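Local coordinates for sialyltransferase 0160 (Photobacterium damselae, PDB 4R84), which probably transfers sialic acid from CMP-sialic acid to the 6-position of terminal galactosides, as a GT-B-fold glycosyltransferase, at residues Glu297-Leu300 and Asp301-Ala304; Leu484-Val487 and Met488-Leu491. All coordinates share one frame; numbering follows the deposited sequence.

Contact 1. Residues Glu297-Leu300 and Asp301-Ala304; sequences EDYL and DVEA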
# COMPACT_ATOMS: atom_id res chain seq x y z
N GLU A 297 12.58 -6.69 0.83
CA GLU A 297 13.57 -5.87 1.52
C GLU A 297 14.92 -6.59 1.58
O GLU A 297 15.97 -5.95 1.59
CB GLU A 297 13.12 -5.50 2.94
CG GLU A 297 14.08 -4.53 3.61
CD GLU A 297 13.83 -4.36 5.11
OE1 GLU A 297 12.98 -5.09 5.66
OE2 GLU A 297 14.49 -3.50 5.73
N ASP A 298 14.88 -7.91 1.60
CA ASP A 298 16.11 -8.68 1.70
C ASP A 298 16.99 -8.56 0.46
O ASP A 298 18.15 -8.95 0.50
CB ASP A 298 15.80 -10.15 1.98
CG ASP A 298 14.91 -10.78 0.93
OD1 ASP A 298 14.03 -10.08 0.39
OD2 ASP A 298 15.07 -11.99 0.66
N TYR A 299 16.47 -7.98 -0.63
CA TYR A 299 17.31 -7.74 -1.80
C TYR A 299 18.49 -6.86 -1.39
O TYR A 299 19.59 -7.04 -1.89
CB TYR A 299 16.51 -7.09 -2.94
CG TYR A 299 17.30 -6.97 -4.22
CD1 TYR A 299 17.98 -8.07 -4.73
CD2 TYR A 299 17.34 -5.78 -4.94
CE1 TYR A 299 18.71 -7.98 -5.90
CE2 TYR A 299 18.05 -5.69 -6.12
CZ TYR A 299 18.74 -6.79 -6.59
OH TYR A 299 19.48 -6.73 -7.75
N LEU A 300 18.26 -5.94 -0.45
CA LEU A 300 19.33 -5.06 0.02
C LEU A 300 20.38 -5.83 0.84
O LEU A 300 21.48 -5.32 1.06
CB LEU A 300 18.75 -3.93 0.87
CG LEU A 300 17.75 -3.02 0.16
CD1 LEU A 300 17.18 -2.01 1.17
CD2 LEU A 300 18.38 -2.33 -1.03
N ASP A 301 20.02 -7.03 1.29
CA ASP A 301 20.94 -7.91 2.03
C ASP A 301 21.68 -8.85 1.09
O ASP A 301 22.90 -8.97 1.16
CB ASP A 301 20.18 -8.75 3.07
CG ASP A 301 19.56 -7.91 4.17
OD1 ASP A 301 20.19 -6.92 4.60
OD2 ASP A 301 18.43 -8.24 4.60
N VAL A 302 20.93 -9.56 0.25
CA VAL A 302 21.53 -10.63 -0.57
C VAL A 302 22.38 -10.09 -1.71
O VAL A 302 23.30 -10.76 -2.17
CB VAL A 302 20.46 -11.58 -1.16
CG1 VAL A 302 19.68 -12.26 -0.04
CG2 VAL A 302 19.52 -10.85 -2.10
N GLU A 303 22.10 -8.88 -2.16
CA GLU A 303 22.92 -8.26 -3.20
C GLU A 303 24.00 -7.39 -2.57
O GLU A 303 23.73 -6.29 -2.10
CB GLU A 303 22.05 -7.47 -4.18
CG GLU A 303 22.84 -6.69 -5.19
CD GLU A 303 23.84 -7.57 -5.92
OE1 GLU A 303 23.42 -8.48 -6.66
OE2 GLU A 303 25.06 -7.34 -5.75
N ALA A 304 25.24 -7.89 -2.58
CA ALA A 304 26.29 -7.25 -1.80
C ALA A 304 26.57 -5.82 -2.23
O ALA A 304 26.95 -4.99 -1.40
CB ALA A 304 27.57 -8.07 -1.88

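Contact 2. Residues Leu484-Val487 and Met488-Leu491; sequences LVQV and MLTL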
# COMPACT_ATOMS: atom_id res chain seq x y z
N LEU A 484 15.92 -8.81 -15.25
CA LEU A 484 14.81 -9.37 -14.52
C LEU A 484 15.13 -10.77 -14.00
O LEU A 484 14.92 -11.06 -12.83
CB LEU A 484 13.56 -9.43 -15.38
CG LEU A 484 12.32 -9.91 -14.62
CD1 LEU A 484 12.01 -9.00 -13.45
CD2 LEU A 484 11.12 -10.00 -15.56
N VAL A 485 15.64 -11.64 -14.87
CA VAL A 485 15.94 -13.00 -14.43
C VAL A 485 17.09 -13.01 -13.43
O VAL A 485 17.05 -13.73 -12.42
CB VAL A 485 16.24 -13.91 -15.63
CG1 VAL A 485 16.73 -15.28 -15.16
CG2 VAL A 485 15.00 -14.05 -16.49
N GLN A 486 18.11 -12.19 -13.67
CA GLN A 486 19.25 -12.13 -12.75
C GLN A 486 18.78 -11.74 -11.34
O GLN A 486 19.27 -12.30 -10.35
CB GLN A 486 20.31 -11.14 -13.26
CG GLN A 486 21.12 -11.67 -14.46
CD GLN A 486 21.83 -12.97 -14.15
OE1 GLN A 486 22.62 -13.05 -13.22
NE2 GLN A 486 21.55 -14.01 -14.94
N VAL A 487 17.83 -10.82 -11.26
CA VAL A 487 17.27 -10.43 -9.97
C VAL A 487 16.49 -11.57 -9.32
O VAL A 487 16.68 -11.87 -8.14
CB VAL A 487 16.36 -9.19 -10.10
CG1 VAL A 487 15.54 -8.97 -8.83
CG2 VAL A 487 17.19 -7.98 -10.45
N MET A 488 15.65 -12.24 -10.10
CA MET A 488 14.85 -13.33 -9.57
C MET A 488 15.72 -14.50 -9.12
O MET A 488 15.42 -15.15 -8.11
CB MET A 488 13.85 -13.81 -10.63
CG MET A 488 12.94 -12.72 -11.12
SD MET A 488 11.68 -13.37 -12.23
CE MET A 488 10.64 -14.18 -11.06
N LEU A 489 16.81 -14.76 -9.84
CA LEU A 489 17.77 -15.78 -9.42
C LEU A 489 18.42 -15.43 -8.08
O LEU A 489 18.50 -16.27 -7.19
CB LEU A 489 18.83 -16.01 -10.50
CG LEU A 489 18.37 -16.71 -11.79
CD1 LEU A 489 19.43 -16.61 -12.88
CD2 LEU A 489 18.01 -18.17 -11.55
N THR A 490 18.89 -14.19 -7.95
CA THR A 490 19.53 -13.71 -6.71
C THR A 490 18.57 -13.78 -5.52
O THR A 490 18.97 -14.09 -4.39
CB THR A 490 20.03 -12.26 -6.89
OG1 THR A 490 21.04 -12.23 -7.89
CG2 THR A 490 20.61 -11.70 -5.59
N LEU A 491 17.30 -13.48 -5.78
CA LEU A 491 16.26 -13.52 -4.76
C LEU A 491 15.73 -14.94 -4.50
O LEU A 491 14.94 -15.14 -3.59
CB LEU A 491 15.10 -12.60 -5.16
CG LEU A 491 15.37 -11.10 -5.04
CD1 LEU A 491 14.21 -10.31 -5.66
CD2 LEU A 491 15.57 -10.71 -3.59

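Contact 1. Residues Glu297-Leu300 and Asp301-Ala304
Two backbone N-H groups converge on Asp-298 O, at the short helical turn 299-302 that follows strand 290-294. The bond from Val-302 N, 2.9 Å long to Asp-298 O, is the i+4 bond of an alpha-helix and arrives almost in line with the carbonyl, at a C=O...N angle of 171°. Asp-301 N, 2.8 Å from the same Asp-298 O, comes from above the carbonyl plane and makes the shorter but more bent i+3 bond of a turn, 139° at its hydrogen. One further alpha-helical bond joins Glu-303 N to Tyr-299 O at 3.1 Å, just where Glu-303 leaves helical backbone angles.

Side chains pack over this turn. The Tyr-299 ring, its CG set anti to the backbone N (chi1 -173°), runs alongside Glu-303, and Glu-303 CB makes an off-centre CH-pi contact 4.2 Å from the ring centroid. The side chains of Val-302 and Tyr-299 cross at about a right angle, Val-302 CG2 lying 4.1 Å from Tyr-299 CD1. A large ring suits this buried place: while CD1 and CE1 meet the carbons of Val-302 and Glu-303, Leu-243, Tyr-244, Val-487 and Leu-491 also pack on the tyrosine, and Leu-300 turns its side chain to Leu-306, Leu-309 and Arg-310.

The two aspartates, on the more open side of the turn, have arginine partners: Asp-298 forms a salt bridge with Arg-296, and Asp-301 OD1 with Arg-310 on the next helix. Glu-303 is bent at chi2. Its carboxylate stands steeply inclined to the Tyr-299 ring, and its OE2 accepts a hydrogen bond from Asn-305 N.

Contact 2. Residues Leu484-Val487 and Met488-Leu491
Leu-484, Val-485, Gln-486 and Val-487 each offer a carbonyl oxygen to the N-H four residues on, the regular bonding of an alpha-helix, here in the short helix 483-490. Leu-489 N to Val-485 O is the shortest of the four at 2.8 Å and nearly straight; Leu-491 N reaches Val-487 O at 2.9 Å. The first torsion of Thr-490 sets OG1 beside its backbone N and brings it 3.0 Å from Gln-486 O.

Apolar packing follows the same i, i+4 spacing. Val-485 CG1 lies 3.8 Å from Leu-489 CD1 and Val-487 CG1 3.7 Å from Leu-491 CD1; in both pairs the valine branch sits anti to its own N, side by side with the leucine. Branched valines and longer leucines four apart thus let methyl groups meet. The flexible methionine lays Met-488 SD 4.3 Å from Leu-484 CG, a looser approach.

Among polar side chains, Gln-486 bends back so that NE2 donates to Leu-480 O.

The Leu-484 side chain is about 6 Å from the bound CMP-3-fluoro-sialic acid. Val-487 packs on Tyr-240 and Tyr-244 of helix 237-246, while strand 462-468 receives Leu-484 and Val-485 on Phe-467 and Met-488 on Ile-465.

How the contacts relate
Following the chain, contact 1 (297-304) comes soon after strand 290-294 of the large mixed sheet, and contact 2 (484-491) lies near the C terminus, after strand 462-468. Each closes only a local turn, so the two are in series and neither nests within nor crosses the other. Yet their centres are about 12 Å apart and they touch: Val-302 CG2 lies 3.7 Å from Thr-490 CG2, and Tyr-299 CD1 3.8 Å from Leu-491 CD2. Arg-296 adds a polar link, its NH2 serving both Asp-298 and Leu-491 O. Thus a C-terminal helix is fastened to the turn that follows a strand of the earlier, Rossmann-like sheet.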